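Local atomic coordinates of alginate lyase, family PL7 (Zobellia galactanivorans, PDB entry 4BE3), a protein that acts as an exolytic alginate lyase of family PL7, degrading the brown-algal polysaccharide alginate, most probably by beta-elimination. Residues 34-39 and 45-50; 136-141 and 196-201. All blocks are in the same frame, centred on the assembly; numbering follows the deposited sequence.

In the fold
The two contacts sample the PL7 beta-sandwich on opposite sides of the centre of the chain. Contact 1 joins neighbouring strands, 36-41 and 44-52, at one edge of the seven-strand antiparallel sheet. Contact 2 crosses the sandwich, from strand 197-203 of that same sheet to strand 133-141 of the larger one. Their centres lie 26 Å apart and their nearest atoms about 13 Å, so they share a sheet without touching. The pocket holding meso-tartaric acid includes Arg65, His111, Tyr255 and Lys257, all on strands of the larger sheet. The Phe49 side chain of contact 1 stays about 12 Å from this ligand and packs on Thr66 and Leu68, which share a strand with Arg65.

Contact 1: 34-39 and 45-50; sequences DFFYVE and DWVVFK
Tyr37 and Val48 form the central pair, joined by both backbone and side chain. Val48 N donates to Tyr37 O at 2.7 Å in an almost straight bond (171° at the hydrogen), while the return bond from Tyr37 N to Val48 O is longer, 3.2 Å. Glu39 and Trp46 make a second hydrogen-bonded pair, with Glu39 N to Trp46 O at 2.9 Å. A further bond runs from Lys50 N to Phe35 O, 2.9 Å, its donor tilted out of the carbonyl plane. Phe36-Phe49 and Val38-Val47 are non-hydrogen-bonded pairs.

Apolar contacts divide between two faces. On the Tyr37 face, chi1 of 51° puts CG between the backbone N and the carbonyl carbon, which lays the ring over Val48, whose CB sits 3.9 Å from the ring centroid in a CH-pi contact. Val48 CG1 lies 3.5 Å from Tyr37 CZ and also meets OH, while Val48 CG2 touches both Tyr37 CE2 and, at 3.7 Å, Glu39 CB. The extended Lys50 chain passes Asp34 O and Tyr37 OH through CD, with Tyr290 and Tyr295 as cation-pi partners. On the opposite face Phe36 and Phe49 run alongside each other in the same direction, their planes inclined at 46° and Phe36 CE1 3.7 Å from Phe49 CE2. Val47 CG1 also meets Phe36 CE1, and Ile16 of strand 14-17 touches both rings.

Near the turn, Asp45 OD1 is hydrogen-bonded to His40 ND1 and OD2 forms a salt bridge with Lys2 NZ. The arrangement is an antiparallel beta hairpin at the margin of a beta-sandwich sheet, with its Phe36-Phe49 face turned into the core.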
ATOM      1  N   ASP A  34      31.080   4.565   9.069  1.00 36.61           N
ATOM      2  CA  ASP A  34      30.941   3.460  10.105  1.00 35.78           C
ATOM      3  C   ASP A  34      29.534   2.935  10.331  1.00 31.50           C
ATOM      4  O   ASP A  34      29.410   2.092  11.245  1.00 30.17           O
ATOM      5  CB  ASP A  34      31.421   3.921  11.476  1.00 40.45           C
ATOM      6  CG  ASP A  34      32.930   4.106  11.537  1.00 60.90           C
ATOM      7  OD1 ASP A  34      33.676   3.694  10.561  1.00 56.98           O
ATOM      8  OD2 ASP A  34      33.308   4.707  12.578  1.00 65.75           O
ATOM      9  N   PHE A  35      28.501   3.420   9.627  1.00 27.16           N
ATOM     10  CA  PHE A  35      27.147   2.855   9.836  1.00 27.13           C
ATOM     11  C   PHE A  35      26.526   2.547   8.510  1.00 26.95           C
ATOM     12  O   PHE A  35      25.966   1.492   8.325  1.00 25.57           O
ATOM     13  CB  PHE A  35      26.242   3.821  10.585  1.00 26.39           C
ATOM     14  CG  PHE A  35      26.761   4.082  12.014  1.00 26.65           C
ATOM     15  CD1 PHE A  35      26.590   3.144  13.011  1.00 26.40           C
ATOM     16  CD2 PHE A  35      27.424   5.273  12.297  1.00 33.05           C
ATOM     17  CE1 PHE A  35      27.104   3.398  14.313  1.00 29.08           C
ATOM     18  CE2 PHE A  35      27.941   5.525  13.582  1.00 35.31           C
ATOM     19  CZ  PHE A  35      27.787   4.598  14.573  1.00 34.90           C
ATOM     20  N   PHE A  36      26.516   3.543   7.589  1.00 28.37           N
ATOM     21  CA  PHE A  36      25.583   3.394   6.430  1.00 24.66           C
ATOM     22  C   PHE A  36      26.269   4.070   5.279  1.00 29.80           C
ATOM     23  O   PHE A  36      26.392   5.330   5.295  1.00 30.33           O
ATOM     24  CB  PHE A  36      24.254   4.077   6.680  1.00 24.91           C
ATOM     25  CG  PHE A  36      23.283   4.049   5.463  1.00 25.69           C
ATOM     26  CD1 PHE A  36      22.867   2.832   4.830  1.00 26.25           C
ATOM     27  CD2 PHE A  36      22.823   5.288   4.945  1.00 27.04           C
ATOM     28  CE1 PHE A  36      21.952   2.878   3.751  1.00 27.93           C
ATOM     29  CE2 PHE A  36      21.911   5.317   3.884  1.00 26.52           C
ATOM     30  CZ  PHE A  36      21.551   4.153   3.265  1.00 26.69           C
ATOM     31  N   TYR A  37      26.865   3.286   4.396  1.00 29.76           N
ATOM     32  CA  TYR A  37      27.818   3.909   3.415  1.00 31.28           C
ATOM     33  C   TYR A  37      28.015   2.928   2.296  1.00 32.84           C
ATOM     34  O   TYR A  37      27.514   1.834   2.319  1.00 33.02           O
ATOM     35  CB  TYR A  37      29.191   4.263   3.977  1.00 32.93           C
ATOM     36  CG  TYR A  37      29.872   3.107   4.719  1.00 33.00           C
ATOM     37  CD1 TYR A  37      29.606   2.927   6.100  1.00 33.62           C
ATOM     38  CD2 TYR A  37      30.742   2.235   4.070  1.00 29.30           C
ATOM     39  CE1 TYR A  37      30.255   1.877   6.804  1.00 32.61           C
ATOM     40  CE2 TYR A  37      31.398   1.218   4.771  1.00 31.01           C
ATOM     41  CZ  TYR A  37      31.140   1.049   6.110  1.00 33.64           C
ATOM     42  OH  TYR A  37      31.798  -0.016   6.783  1.00 33.22           O
ATOM     43  N   VAL A  38      28.728   3.337   1.271  1.00 32.52           N
ATOM     44  CA  VAL A  38      28.904   2.487   0.065  1.00 31.34           C
ATOM     45  C   VAL A  38      30.322   1.947   0.116  1.00 33.87           C
ATOM     46  O   VAL A  38      31.257   2.691   0.504  1.00 33.91           O
ATOM     47  CB  VAL A  38      28.757   3.293  -1.275  1.00 33.74           C
ATOM     48  CG1 VAL A  38      29.154   2.374  -2.428  1.00 35.64           C
ATOM     49  CG2 VAL A  38      27.260   3.729  -1.384  1.00 31.21           C
ATOM     50  N   GLU A  39      30.544   0.703  -0.288  1.00 31.72           N
ATOM     51  CA  GLU A  39      31.902   0.141  -0.384  1.00 34.45           C
ATOM     52  C   GLU A  39      31.989  -0.448  -1.751  1.00 36.71           C
ATOM     53  O   GLU A  39      31.034  -1.049  -2.245  1.00 34.78           O
ATOM     54  CB  GLU A  39      32.204  -1.009   0.683  1.00 38.48           C
ATOM     55  CG  GLU A  39      33.717  -1.201   0.664  1.00 47.95           C
ATOM     56  CD  GLU A  39      34.296  -1.662   1.954  1.00 47.45           C
ATOM     57  OE1 GLU A  39      33.877  -1.243   3.109  1.00 40.52           O
ATOM     58  OE2 GLU A  39      35.224  -2.482   1.787  1.00 46.79           O
ATOM     59  N   ASP A  45      29.469  -2.205  -6.504  1.00 38.21           N
ATOM     60  CA  ASP A  45      29.322  -1.309  -5.362  1.00 39.11           C
ATOM     61  C   ASP A  45      28.264  -1.956  -4.390  1.00 31.04           C
ATOM     62  O   ASP A  45      27.276  -2.533  -4.884  1.00 31.34           O
ATOM     63  CB  ASP A  45      28.798  -0.006  -5.867  1.00 39.60           C
ATOM     64  CG  ASP A  45      29.907   0.746  -6.709  1.00 48.26           C
ATOM     65  OD1 ASP A  45      31.047   0.805  -6.227  1.00 42.16           O
ATOM     66  OD2 ASP A  45      29.575   1.227  -7.778  1.00 50.34           O
ATOM     67  N   TRP A  46      28.431  -1.746  -3.081  1.00 28.79           N
ATOM     68  CA  TRP A  46      27.519  -2.385  -2.105  1.00 28.69           C
ATOM     69  C   TRP A  46      27.124  -1.325  -1.113  1.00 26.79           C
ATOM     70  O   TRP A  46      27.930  -0.467  -0.777  1.00 29.40           O
ATOM     71  CB  TRP A  46      28.341  -3.524  -1.306  1.00 26.48           C
ATOM     72  CG  TRP A  46      28.799  -4.642  -2.163  1.00 29.51           C
ATOM     73  CD1 TRP A  46      29.978  -4.726  -2.923  1.00 30.89           C
ATOM     74  CD2 TRP A  46      28.122  -5.932  -2.361  1.00 28.30           C
ATOM     75  NE1 TRP A  46      30.000  -5.917  -3.654  1.00 33.88           N
ATOM     76  CE2 TRP A  46      28.945  -6.693  -3.333  1.00 30.38           C
ATOM     77  CE3 TRP A  46      26.972  -6.518  -1.827  1.00 25.70           C
ATOM     78  CZ2 TRP A  46      28.581  -7.973  -3.780  1.00 31.89           C
ATOM     79  CZ3 TRP A  46      26.608  -7.817  -2.268  1.00 27.74           C
ATOM     80  CH2 TRP A  46      27.415  -8.528  -3.198  1.00 30.08           C
ATOM     81  N   VAL A  47      25.903  -1.416  -0.595  1.00 25.74           N
ATOM     82  CA  VAL A  47      25.481  -0.578   0.429  1.00 22.90           C
ATOM     83  C   VAL A  47      25.812  -1.336   1.747  1.00 25.54           C
ATOM     84  O   VAL A  47      25.332  -2.515   1.876  1.00 23.75           O
ATOM     85  CB  VAL A  47      23.961  -0.411   0.366  1.00 26.53           C
ATOM     86  CG1 VAL A  47      23.524   0.411   1.547  1.00 25.55           C
ATOM     87  CG2 VAL A  47      23.563   0.249  -1.018  1.00 27.24           C
ATOM     88  N   VAL A  48      26.577  -0.693   2.623  1.00 24.99           N
ATOM     89  CA  VAL A  48      27.014  -1.365   3.830  1.00 26.88           C
ATOM     90  C   VAL A  48      26.131  -0.926   4.930  1.00 27.18           C
ATOM     91  O   VAL A  48      25.956   0.284   5.111  1.00 25.89           O
ATOM     92  CB  VAL A  48      28.469  -1.000   4.159  1.00 28.58           C
ATOM     93  CG1 VAL A  48      28.971  -1.605   5.508  1.00 25.50           C
ATOM     94  CG2 VAL A  48      29.444  -1.459   3.077  1.00 28.06           C
ATOM     95  N   PHE A  49      25.671  -1.863   5.813  1.00 21.38           N
ATOM     96  CA  PHE A  49      25.058  -1.476   7.005  1.00 22.84           C
ATOM     97  C   PHE A  49      25.946  -2.087   8.122  1.00 23.54           C
ATOM     98  O   PHE A  49      26.196  -3.365   8.087  1.00 23.73           O
ATOM     99  CB  PHE A  49      23.689  -2.188   7.140  1.00 20.89           C
ATOM    100  CG  PHE A  49      22.689  -1.701   6.070  1.00 22.85           C
ATOM    101  CD1 PHE A  49      22.729  -2.238   4.786  1.00 20.38           C
ATOM    102  CD2 PHE A  49      21.742  -0.707   6.413  1.00 21.21           C
ATOM    103  CE1 PHE A  49      21.850  -1.735   3.749  1.00 23.02           C
ATOM    104  CE2 PHE A  49      20.832  -0.243   5.436  1.00 21.77           C
ATOM    105  CZ  PHE A  49      20.881  -0.792   4.132  1.00 23.40           C
ATOM    106  N   LYS A  50      26.410  -1.244   9.034  1.00 24.14           N
ATOM    107  CA  LYS A  50      27.351  -1.752  10.037  1.00 23.28           C
ATOM    108  C   LYS A  50      26.814  -1.242  11.360  1.00 27.13           C
ATOM    109  O   LYS A  50      26.299  -0.086  11.457  1.00 24.78           O
ATOM    110  CB  LYS A  50      28.694  -1.223   9.706  1.00 24.90           C
ATOM    111  CG  LYS A  50      29.809  -1.784  10.699  1.00 27.54           C
ATOM    112  CD  LYS A  50      31.156  -1.106  10.365  1.00 29.16           C
ATOM    113  CE  LYS A  50      32.216  -1.817  11.233  1.00 30.48           C
ATOM    114  NZ  LYS A  50      33.589  -1.377  10.829  1.00 32.86           N
TER

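Contact 2: 136-141 and 196-201; sequences VFWNYE and GIMYLT
Strands 136-141 and 197-201 run in roughly opposite directions but share no backbone hydrogen bond: their nearest CA atoms, those of Trp138 and Leu200, are 9.7 Å apart. That spacing, with only side chains meeting between the chains, identifies a face-to-face contact between the two sheets of a beta-sandwich, the jelly-roll fold of PL7 lyases in the concanavalin clan. The interface is small, 144 Å² summed over both sides, and fully buried.

The gap is shared: the Trp138 indole is met part-way by Met198 and Leu200 reaching across from the other strand. In Trp138, chi1 of 67° places CG between the backbone N and the carbonyl carbon, and the indole lies broadside, one face turned to strand 197-201. Met198 and Leu200 sit two positions apart on that strand, and both leave the backbone toward strand 136-141.

The Met198 chain is extended as far as SD and then bends (chi3 68°), which brings CE to 3.8 Å from Trp138 CZ3, at the six-membered end of the indole. The sandwich interior continues around this cluster: Phe212 meets the Trp138 ring edge-to-face, Ile121 touches both Trp138 and Leu200, and Ile191 packs on both Met198 and Leu200.

Leu200 touches the indole through a single methyl, set over the middle of the ring system. Leu200 CD1 stands 3.5 Å from the centroid of the five-membered ring of Trp138, 18° off its normal, a CH-pi contact over the face. Its closest approach is to the ring-fusion carbon Trp138 CE2, 3.4 Å from Leu200 CD1.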
ATOM      1  N   VAL A 136      21.421 -19.649   7.663  1.00 15.57           N
ATOM      2  CA  VAL A 136      20.323 -18.633   7.372  1.00 15.50           C
ATOM      3  C   VAL A 136      19.043 -19.290   7.778  1.00 17.14           C
ATOM      4  O   VAL A 136      18.782 -20.492   7.447  1.00 16.69           O
ATOM      5  CB  VAL A 136      20.264 -18.369   5.858  1.00 14.91           C
ATOM      6  CG1 VAL A 136      18.998 -17.447   5.553  1.00 17.10           C
ATOM      7  CG2 VAL A 136      21.532 -17.532   5.449  1.00 17.75           C
ATOM      8  N   PHE A 137      18.226 -18.606   8.595  1.00 16.55           N
ATOM      9  CA  PHE A 137      16.992 -19.212   8.987  1.00 15.58           C
ATOM     10  C   PHE A 137      15.977 -18.074   9.166  1.00 16.76           C
ATOM     11  O   PHE A 137      16.403 -16.874   9.158  1.00 17.17           O
ATOM     12  CB  PHE A 137      17.064 -19.948  10.367  1.00 16.70           C
ATOM     13  CG  PHE A 137      17.727 -19.162  11.470  1.00 16.58           C
ATOM     14  CD1 PHE A 137      16.909 -18.325  12.311  1.00 16.32           C
ATOM     15  CD2 PHE A 137      19.096 -19.419  11.792  1.00 17.07           C
ATOM     16  CE1 PHE A 137      17.449 -17.638  13.472  1.00 17.60           C
ATOM     17  CE2 PHE A 137      19.660 -18.682  12.921  1.00 17.82           C
ATOM     18  CZ  PHE A 137      18.848 -17.870  13.723  1.00 17.12           C
ATOM     19  N   TRP A 138      14.706 -18.372   9.236  1.00 16.49           N
ATOM     20  CA  TRP A 138      13.761 -17.244   9.417  1.00 15.92           C
ATOM     21  C   TRP A 138      12.794 -17.552  10.531  1.00 15.61           C
ATOM     22  O   TRP A 138      12.420 -18.709  10.704  1.00 17.67           O
ATOM     23  CB  TRP A 138      13.023 -16.935   8.096  1.00 15.64           C
ATOM     24  CG  TRP A 138      12.106 -18.037   7.669  1.00 18.03           C
ATOM     25  CD1 TRP A 138      12.474 -19.144   6.901  1.00 19.20           C
ATOM     26  CD2 TRP A 138      10.655 -18.130   7.894  1.00 17.56           C
ATOM     27  NE1 TRP A 138      11.363 -19.886   6.595  1.00 20.56           N
ATOM     28  CE2 TRP A 138      10.234 -19.335   7.179  1.00 18.07           C
ATOM     29  CE3 TRP A 138       9.702 -17.308   8.560  1.00 17.46           C
ATOM     30  CZ2 TRP A 138       8.893 -19.783   7.146  1.00 21.86           C
ATOM     31  CZ3 TRP A 138       8.351 -17.761   8.506  1.00 22.59           C
ATOM     32  CH2 TRP A 138       7.975 -18.952   7.840  1.00 21.97           C
ATOM     33  N   ASN A 139      12.373 -16.530  11.271  1.00 15.69           N
ATOM     34  CA  ASN A 139      11.519 -16.776  12.473  1.00 15.62           C
ATOM     35  C   ASN A 139      10.138 -16.098  12.214  1.00 16.52           C
ATOM     36  O   ASN A 139      10.111 -14.977  11.618  1.00 18.87           O
ATOM     37  CB  ASN A 139      12.075 -15.997  13.642  1.00 15.88           C
ATOM     38  CG  ASN A 139      13.252 -16.746  14.271  1.00 18.17           C
ATOM     39  OD1 ASN A 139      13.821 -17.611  13.610  1.00 17.92           O
ATOM     40  ND2 ASN A 139      13.643 -16.345  15.558  1.00 18.00           N
ATOM     41  N   TYR A 140       9.087 -16.760  12.666  1.00 16.86           N
ATOM     42  CA  TYR A 140       7.717 -16.170  12.629  1.00 17.50           C
ATOM     43  C   TYR A 140       7.429 -15.870  14.083  1.00 19.84           C
ATOM     44  O   TYR A 140       7.536 -16.817  14.923  1.00 19.33           O
ATOM     45  CB  TYR A 140       6.768 -17.280  12.123  1.00 18.08           C
ATOM     46  CG  TYR A 140       5.320 -16.797  12.258  1.00 19.23           C
ATOM     47  CD1 TYR A 140       4.804 -15.914  11.271  1.00 18.83           C
ATOM     48  CD2 TYR A 140       4.519 -17.234  13.347  1.00 19.80           C
ATOM     49  CE1 TYR A 140       3.482 -15.485  11.350  1.00 19.42           C
ATOM     50  CE2 TYR A 140       3.177 -16.792  13.464  1.00 22.14           C
ATOM     51  CZ  TYR A 140       2.721 -15.884  12.429  1.00 20.63           C
ATOM     52  OH  TYR A 140       1.367 -15.430  12.563  1.00 23.01           O
ATOM     53  N   GLU A 141       7.001 -14.636  14.454  1.00 17.95           N
ATOM     54  CA  GLU A 141       6.638 -14.422  15.847  1.00 19.10           C
ATOM     55  C   GLU A 141       5.123 -14.401  15.953  1.00 22.09           C
ATOM     56  O   GLU A 141       4.421 -13.775  15.079  1.00 21.32           O
ATOM     57  CB  GLU A 141       7.219 -13.076  16.209  1.00 18.82           C
ATOM     58  CG  GLU A 141       6.777 -12.695  17.652  1.00 22.55           C
ATOM     59  CD  GLU A 141       7.552 -11.448  18.071  1.00 26.67           C
ATOM     60  OE1 GLU A 141       7.788 -10.458  17.281  1.00 25.73           O
ATOM     61  OE2 GLU A 141       7.946 -11.433  19.280  1.00 32.77           O
ATOM     62  N   GLY A 196      -2.407 -11.766   1.755  1.00 25.66           N
ATOM     63  CA  GLY A 196      -2.334 -12.200   3.135  1.00 27.16           C
ATOM     64  C   GLY A 196      -1.451 -13.453   3.313  1.00 25.15           C
ATOM     65  O   GLY A 196      -1.339 -13.918   4.455  1.00 25.55           O
ATOM     66  N   ILE A 197      -0.943 -13.998   2.220  1.00 23.19           N
ATOM     67  CA  ILE A 197      -0.100 -15.225   2.310  1.00 24.04           C
ATOM     68  C   ILE A 197       1.340 -14.846   1.973  1.00 23.06           C
ATOM     69  O   ILE A 197       1.629 -14.204   0.988  1.00 22.02           O
ATOM     70  CB  ILE A 197      -0.637 -16.371   1.426  1.00 24.36           C
ATOM     71  CG1 ILE A 197      -2.146 -16.747   1.866  1.00 25.71           C
ATOM     72  CG2 ILE A 197       0.321 -17.550   1.549  1.00 25.15           C
ATOM     73  CD1 ILE A 197      -2.662 -17.830   0.949  1.00 35.21           C
ATOM     74  N   MET A 198       2.303 -15.221   2.848  1.00 20.95           N
ATOM     75  CA  MET A 198       3.672 -14.826   2.700  1.00 19.69           C
ATOM     76  C   MET A 198       4.383 -16.008   1.993  1.00 23.52           C
ATOM     77  O   MET A 198       4.402 -17.126   2.541  1.00 24.17           O
ATOM     78  CB  MET A 198       4.300 -14.645   4.152  1.00 20.03           C
ATOM     79  CG  MET A 198       5.821 -14.346   4.012  1.00 20.56           C
ATOM     80  SD  MET A 198       6.365 -13.711   5.657  1.00 23.66           S
ATOM     81  CE  MET A 198       6.199 -15.220   6.756  1.00 21.33           C
ATOM     82  N   TYR A 199       4.930 -15.764   0.811  1.00 21.30           N
ATOM     83  CA  TYR A 199       5.651 -16.725   0.039  1.00 23.32           C
ATOM     84  C   TYR A 199       7.128 -16.282   0.086  1.00 22.20           C
ATOM     85  O   TYR A 199       7.528 -15.144  -0.368  1.00 21.41           O
ATOM     86  CB  TYR A 199       5.200 -16.639  -1.447  1.00 21.24           C
ATOM     87  CG  TYR A 199       3.752 -16.976  -1.595  1.00 25.73           C
ATOM     88  CD1 TYR A 199       3.333 -18.316  -1.622  1.00 25.33           C
ATOM     89  CD2 TYR A 199       2.807 -15.962  -1.674  1.00 26.66           C
ATOM     90  CE1 TYR A 199       1.949 -18.686  -1.749  1.00 28.15           C
ATOM     91  CE2 TYR A 199       1.408 -16.279  -1.809  1.00 28.13           C
ATOM     92  CZ  TYR A 199       1.024 -17.645  -1.847  1.00 30.45           C
ATOM     93  OH  TYR A 199      -0.280 -17.945  -1.932  1.00 28.14           O
ATOM     94  N   LEU A 200       8.032 -17.144   0.621  1.00 19.74           N
ATOM     95  CA  LEU A 200       9.431 -16.820   0.711  1.00 18.07           C
ATOM     96  C   LEU A 200      10.237 -17.599  -0.283  1.00 18.44           C
ATOM     97  O   LEU A 200       9.884 -18.775  -0.566  1.00 22.01           O
ATOM     98  CB  LEU A 200       9.941 -17.204   2.173  1.00 17.59           C
ATOM     99  CG  LEU A 200       9.073 -16.602   3.252  1.00 20.28           C
ATOM    100  CD1 LEU A 200       9.756 -17.162   4.630  1.00 20.24           C
ATOM    101  CD2 LEU A 200       9.211 -15.066   3.226  1.00 18.85           C
ATOM    102  N   THR A 201      11.274 -16.904  -0.808  1.00 17.85           N
ATOM    103  CA  THR A 201      12.204 -17.668  -1.692  1.00 19.71           C
ATOM    104  C   THR A 201      13.562 -17.299  -1.248  1.00 18.79           C
ATOM    105  O   THR A 201      13.924 -16.078  -1.219  1.00 20.38           O
ATOM    106  CB  THR A 201      12.006 -17.282  -3.170  1.00 21.57           C
ATOM    107  OG1 THR A 201      10.605 -17.479  -3.482  1.00 23.11           O
ATOM    108  CG2 THR A 201      12.876 -18.179  -4.180  1.00 22.90           C
TER